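Local coordinates for amidohydrolase 3 domain-containing protein (Pyrococcus horikoshii, PDB 3IGH) that is of unknown substrate but probably hydrolyses carbon-nitrogen bonds other than peptide bonds, as a metal-dependent member of the amidohydrolase family, at residues Pro408-Arg418 against Gln432-Tyr443. Residues are numbered along the deposited sequence; the frame is centred on the assembly and turned at random.
With SO4 (sulfate ion), chain N.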
loop_
_atom_site.group_PDB
_atom_site.type_symbol
_atom_site.label_atom_id
_atom_site.label_comp_id
_atom_site.label_asym_id
_atom_site.label_seq_id
_atom_site.Cartn_x
_atom_site.Cartn_y
_atom_site.Cartn_z
ATOM N N PRO A 408 -8.023 22.149 -16.988
ATOM C CA PRO A 408 -8.798 21.172 -17.735
ATOM C C PRO A 408 -9.743 21.794 -18.755
ATOM O O PRO A 408 -10.016 21.176 -19.779
ATOM C CB PRO A 408 -9.567 20.406 -16.645
ATOM C CG PRO A 408 -9.533 21.271 -15.457
ATOM C CD PRO A 408 -8.294 22.081 -15.539
ATOM N N TRP A 409 -10.208 23.014 -18.496
ATOM C CA TRP A 409 -11.124 23.669 -19.411
ATOM C C TRP A 409 -10.475 24.028 -20.741
ATOM O O TRP A 409 -11.142 23.998 -21.776
ATOM C CB TRP A 409 -11.792 24.883 -18.748
ATOM C CG TRP A 409 -12.723 24.455 -17.658
ATOM C CD1 TRP A 409 -12.556 24.647 -16.322
ATOM C CD2 TRP A 409 -13.944 23.710 -17.808
ATOM N NE1 TRP A 409 -13.607 24.098 -15.631
ATOM C CE2 TRP A 409 -14.468 23.510 -16.516
ATOM C CE3 TRP A 409 -14.642 23.196 -18.910
ATOM C CZ2 TRP A 409 -15.665 22.822 -16.287
ATOM C CZ3 TRP A 409 -15.834 22.519 -18.686
ATOM C CH2 TRP A 409 -16.331 22.337 -17.380
ATOM N N LEU A 410 -9.175 24.327 -20.714
ATOM C CA LEU A 410 -8.407 24.532 -21.946
ATOM C C LEU A 410 -8.306 23.257 -22.787
ATOM O O LEU A 410 -8.299 23.321 -24.012
ATOM C CB LEU A 410 -7.011 25.087 -21.646
ATOM C CG LEU A 410 -6.898 26.457 -20.969
ATOM C CD1 LEU A 410 -5.430 26.840 -20.808
ATOM C CD2 LEU A 410 -7.660 27.532 -21.754
ATOM N N THR A 411 -8.252 22.101 -22.122
ATOM C CA THR A 411 -8.178 20.820 -22.818
ATOM C C THR A 411 -9.551 20.388 -23.324
ATOM O O THR A 411 -9.658 19.827 -24.420
ATOM C CB THR A 411 -7.473 19.745 -21.930
ATOM O OG1 THR A 411 -6.058 19.988 -21.956
ATOM C CG2 THR A 411 -7.750 18.315 -22.403
ATOM N N VAL A 412 -10.597 20.676 -22.542
ATOM C CA VAL A 412 -11.978 20.472 -22.993
ATOM C C VAL A 412 -12.229 21.286 -24.268
ATOM O O VAL A 412 -12.737 20.761 -25.261
ATOM C CB VAL A 412 -13.015 20.843 -21.900
ATOM C CG1 VAL A 412 -14.459 20.825 -22.458
ATOM C CG2 VAL A 412 -12.913 19.877 -20.716
ATOM N N ASP A 413 -11.822 22.553 -24.248
ATOM C CA ASP A 413 -12.005 23.428 -25.405
ATOM C C ASP A 413 -11.303 22.893 -26.656
ATOM O O ASP A 413 -11.861 22.940 -27.756
ATOM C CB ASP A 413 -11.530 24.839 -25.098
ATOM C CG ASP A 413 -12.075 25.857 -26.096
ATOM O OD1 ASP A 413 -13.297 25.863 -26.337
ATOM O OD2 ASP A 413 -11.287 26.646 -26.642
ATOM N N ALA A 414 -10.092 22.369 -26.464
ATOM C CA ALA A 414 -9.298 21.781 -27.536
ATOM C C ALA A 414 -9.993 20.589 -28.183
ATOM O O ALA A 414 -9.989 20.457 -29.401
ATOM C CB ALA A 414 -7.926 21.391 -27.011
ATOM N N ALA A 415 -10.599 19.729 -27.372
ATOM C CA ALA A 415 -11.317 18.569 -27.887
ATOM C C ALA A 415 -12.605 18.948 -28.605
ATOM O O ALA A 415 -12.968 18.326 -29.604
ATOM C CB ALA A 415 -11.621 17.588 -26.762
ATOM N N VAL A 416 -13.290 19.960 -28.084
ATOM C CA VAL A 416 -14.575 20.386 -28.630
ATOM C C VAL A 416 -14.380 21.239 -29.889
ATOM O O VAL A 416 -15.045 21.017 -30.896
ATOM C CB VAL A 416 -15.456 21.106 -27.554
ATOM C CG1 VAL A 416 -16.751 21.691 -28.169
ATOM C CG2 VAL A 416 -15.820 20.134 -26.428
ATOM N N ASN A 417 -13.433 22.175 -29.840
ATOM C CA ASN A 417 -13.256 23.153 -30.918
ATOM C C ASN A 417 -12.050 22.970 -31.827
ATOM O O ASN A 417 -11.903 23.696 -32.821
ATOM C CB ASN A 417 -13.296 24.571 -30.342
ATOM C CG ASN A 417 -14.634 24.890 -29.722
ATOM O OD1 ASN A 417 -15.672 24.654 -30.329
ATOM N ND2 ASN A 417 -14.620 25.407 -28.505
ATOM N N ARG A 418 -11.186 22.017 -31.474
ATOM C CA ARG A 418 -10.051 21.584 -32.309
ATOM C C ARG A 418 -9.145 22.671 -32.885
ATOM O O ARG A 418 -8.622 22.515 -33.977
ATOM C CB ARG A 418 -10.515 20.627 -33.419
ATOM C CG ARG A 418 -10.698 19.204 -32.942
ATOM C CD ARG A 418 -10.921 18.224 -34.085
ATOM N NE ARG A 418 -9.691 17.717 -34.705
ATOM C CZ ARG A 418 -8.950 16.719 -34.216
ATOM N NH1 ARG A 418 -9.271 16.140 -33.065
ATOM N NH2 ARG A 418 -7.868 16.313 -34.871
ATOM N N GLN A 432 -13.572 15.560 -36.461
ATOM C CA GLN A 432 -13.101 14.848 -35.274
ATOM C C GLN A 432 -13.445 15.566 -33.970
ATOM O O GLN A 432 -13.132 15.067 -32.883
ATOM C CB GLN A 432 -11.597 14.588 -35.367
ATOM C CG GLN A 432 -11.211 13.575 -36.443
ATOM C CD GLN A 432 -11.902 12.245 -36.245
ATOM O OE1 GLN A 432 -11.743 11.601 -35.214
ATOM N NE2 GLN A 432 -12.688 11.836 -37.227
ATOM N N ALA A 433 -14.078 16.734 -34.087
ATOM C CA ALA A 433 -14.523 17.520 -32.931
ATOM C C ALA A 433 -15.508 16.724 -32.082
ATOM O O ALA A 433 -16.350 16.005 -32.616
ATOM C CB ALA A 433 -15.162 18.821 -33.396
ATOM N N LEU A 434 -15.373 16.828 -30.763
ATOM C CA LEU A 434 -16.292 16.155 -29.844
ATOM C C LEU A 434 -17.289 17.171 -29.317
ATOM O O LEU A 434 -17.004 18.365 -29.306
ATOM C CB LEU A 434 -15.536 15.525 -28.665
ATOM C CG LEU A 434 -14.440 14.486 -28.930
ATOM C CD1 LEU A 434 -14.020 13.839 -27.623
ATOM C CD2 LEU A 434 -14.916 13.430 -29.899
ATOM N N ASP A 435 -18.452 16.714 -28.871
ATOM C CA ASP A 435 -19.343 17.623 -28.158
ATOM C C ASP A 435 -18.920 17.700 -26.688
ATOM O O ASP A 435 -18.141 16.862 -26.218
ATOM C CB ASP A 435 -20.824 17.255 -28.339
ATOM C CG ASP A 435 -21.152 15.835 -27.911
ATOM O OD1 ASP A 435 -20.606 15.340 -26.900
ATOM O OD2 ASP A 435 -21.989 15.208 -28.592
ATOM N N ILE A 436 -19.430 18.700 -25.971
ATOM C CA ILE A 436 -19.015 18.941 -24.587
ATOM C C ILE A 436 -19.295 17.761 -23.639
ATOM O O ILE A 436 -18.456 17.454 -22.796
ATOM C CB ILE A 436 -19.548 20.301 -24.039
ATOM C CG1 ILE A 436 -18.836 20.664 -22.730
ATOM C CG2 ILE A 436 -21.090 20.304 -23.916
ATOM C CD1 ILE A 436 -18.647 22.146 -22.533
ATOM N N LYS A 437 -20.431 17.082 -23.815
ATOM C CA LYS A 437 -20.774 15.905 -23.005
ATOM C C LYS A 437 -19.748 14.780 -23.112
ATOM O O LYS A 437 -19.368 14.190 -22.102
ATOM C CB LYS A 437 -22.129 15.326 -23.412
ATOM C CG LYS A 437 -23.335 15.823 -22.645
ATOM C CD LYS A 437 -24.308 14.667 -22.394
ATOM C CE LYS A 437 -24.485 13.765 -23.624
ATOM N NZ LYS A 437 -24.456 12.308 -23.273
ATOM N N ASP A 438 -19.330 14.469 -24.341
ATOM C CA ASP A 438 -18.323 13.438 -24.580
ATOM C C ASP A 438 -16.939 13.851 -24.083
ATOM O O ASP A 438 -16.159 13.000 -23.654
ATOM C CB ASP A 438 -18.241 13.074 -26.062
ATOM C CG ASP A 438 -19.456 12.302 -26.550
ATOM O OD1 ASP A 438 -20.286 11.874 -25.722
ATOM O OD2 ASP A 438 -19.579 12.120 -27.777
ATOM N N ALA A 439 -16.632 15.144 -24.163
ATOM C CA ALA A 439 -15.379 15.669 -23.623
ATOM C C ALA A 439 -15.322 15.551 -22.098
ATOM O O ALA A 439 -14.301 15.117 -21.544
ATOM C CB ALA A 439 -15.147 17.120 -24.077
ATOM N N LEU A 440 -16.418 15.920 -21.423
ATOM C CA LEU A 440 -16.483 15.818 -19.964
ATOM C C LEU A 440 -16.485 14.372 -19.485
ATOM O O LEU A 440 -15.857 14.056 -18.478
ATOM C CB LEU A 440 -17.675 16.607 -19.389
ATOM C CG LEU A 440 -17.606 18.119 -19.653
ATOM C CD1 LEU A 440 -18.801 18.836 -19.026
ATOM C CD2 LEU A 440 -16.284 18.754 -19.178
ATOM N N HIS A 441 -17.171 13.500 -20.219
ATOM C CA HIS A 441 -17.133 12.066 -19.943
ATOM C C HIS A 441 -15.706 11.509 -20.032
ATOM O O HIS A 441 -15.284 10.745 -19.160
ATOM C CB HIS A 441 -18.055 11.308 -20.906
ATOM C CG HIS A 441 -17.940 9.817 -20.807
ATOM N ND1 HIS A 441 -18.609 9.080 -19.849
ATOM C CD2 HIS A 441 -17.242 8.924 -21.548
ATOM C CE1 HIS A 441 -18.326 7.799 -20.006
ATOM N NE2 HIS A 441 -17.498 7.678 -21.030
ATOM N N SER A 442 -14.974 11.896 -21.083
ATOM C CA SER A 442 -13.606 11.421 -21.298
ATOM C C SER A 442 -12.651 11.911 -20.219
ATOM O O SER A 442 -11.731 11.193 -19.826
ATOM C CB SER A 442 -13.094 11.829 -22.681
ATOM O OG SER A 442 -13.858 11.219 -23.707
ATOM N N TYR A 443 -12.912 13.116 -19.714
ATOM C CA TYR A 443 -12.080 13.752 -18.705
ATOM C C TYR A 443 -12.465 13.367 -17.263
ATOM O O TYR A 443 -11.881 13.863 -16.297
ATOM C CB TYR A 443 -12.181 15.261 -18.874
ATOM C CG TYR A 443 -10.877 16.020 -18.761
ATOM C CD1 TYR A 443 -10.694 17.201 -19.471
ATOM C CD2 TYR A 443 -9.835 15.573 -17.945
ATOM C CE1 TYR A 443 -9.514 17.923 -19.377
ATOM C CE2 TYR A 443 -8.637 16.289 -17.849
ATOM C CZ TYR A 443 -8.484 17.469 -18.572
ATOM O OH TYR A 443 -7.314 18.205 -18.489
HETATM S S SO4 N . -27.906 10.158 -23.071
HETATM O O1 SO4 N . -29.055 10.563 -23.874
HETATM O O2 SO4 N . -26.926 11.237 -23.069
HETATM O O3 SO4 N . -28.345 9.900 -21.704
HETATM O O4 SO4 N . -27.313 8.946 -23.631
HETATM O O HOH W 1 -11.427 16.475 -31.078
HETATM O O HOH W 2 -17.948 20.259 -31.377
#
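Val412 of helix 408-417 fits as a knob into a hole formed by Ile436, Ala439, Leu440 and Tyr443 in this amidohydrolase-family chain. The axes of helix segments 408-417 and 436-443 approach to 9.3 Å, with 134° between their N-to-C directions. CG1 of Val412, anti to the backbone N (chi1 171°), lies 4.1 Å from Ala439 CB. Its CG2 meets the edge of the Tyr443 ring, 3.7 Å from CD1. The far end of that ring packs on Pro408, with CZ 3.7 Å from Pro408 CB. At the last turn of helix 408-417 the backbones bind directly. Leu434 N donates a nearly straight bond of 3.1 Å to Ala415 O. A water at the guanidinium edge, in its plane, accepts from Arg418 NH1 and donates to Ala415 O and Gln432 O. Gln432 CB sits over one guanidinium face, 3.6 Å from Arg418 CZ. Arg418 also donates to Tyr384 O and Thr429 OG1. A leucine here would probably cost the water and both those oxygens an N-H donor, and Gln432 CB its flat neighbour. A second water bridges Val416 O and Leu434 O. Phe397 of strand 395-397 packs on Ala415 and Ala439, helix 386-392 touches Arg418 and Leu434, and Phe63 of strand 58-68 meets Tyr443 edge-to-face.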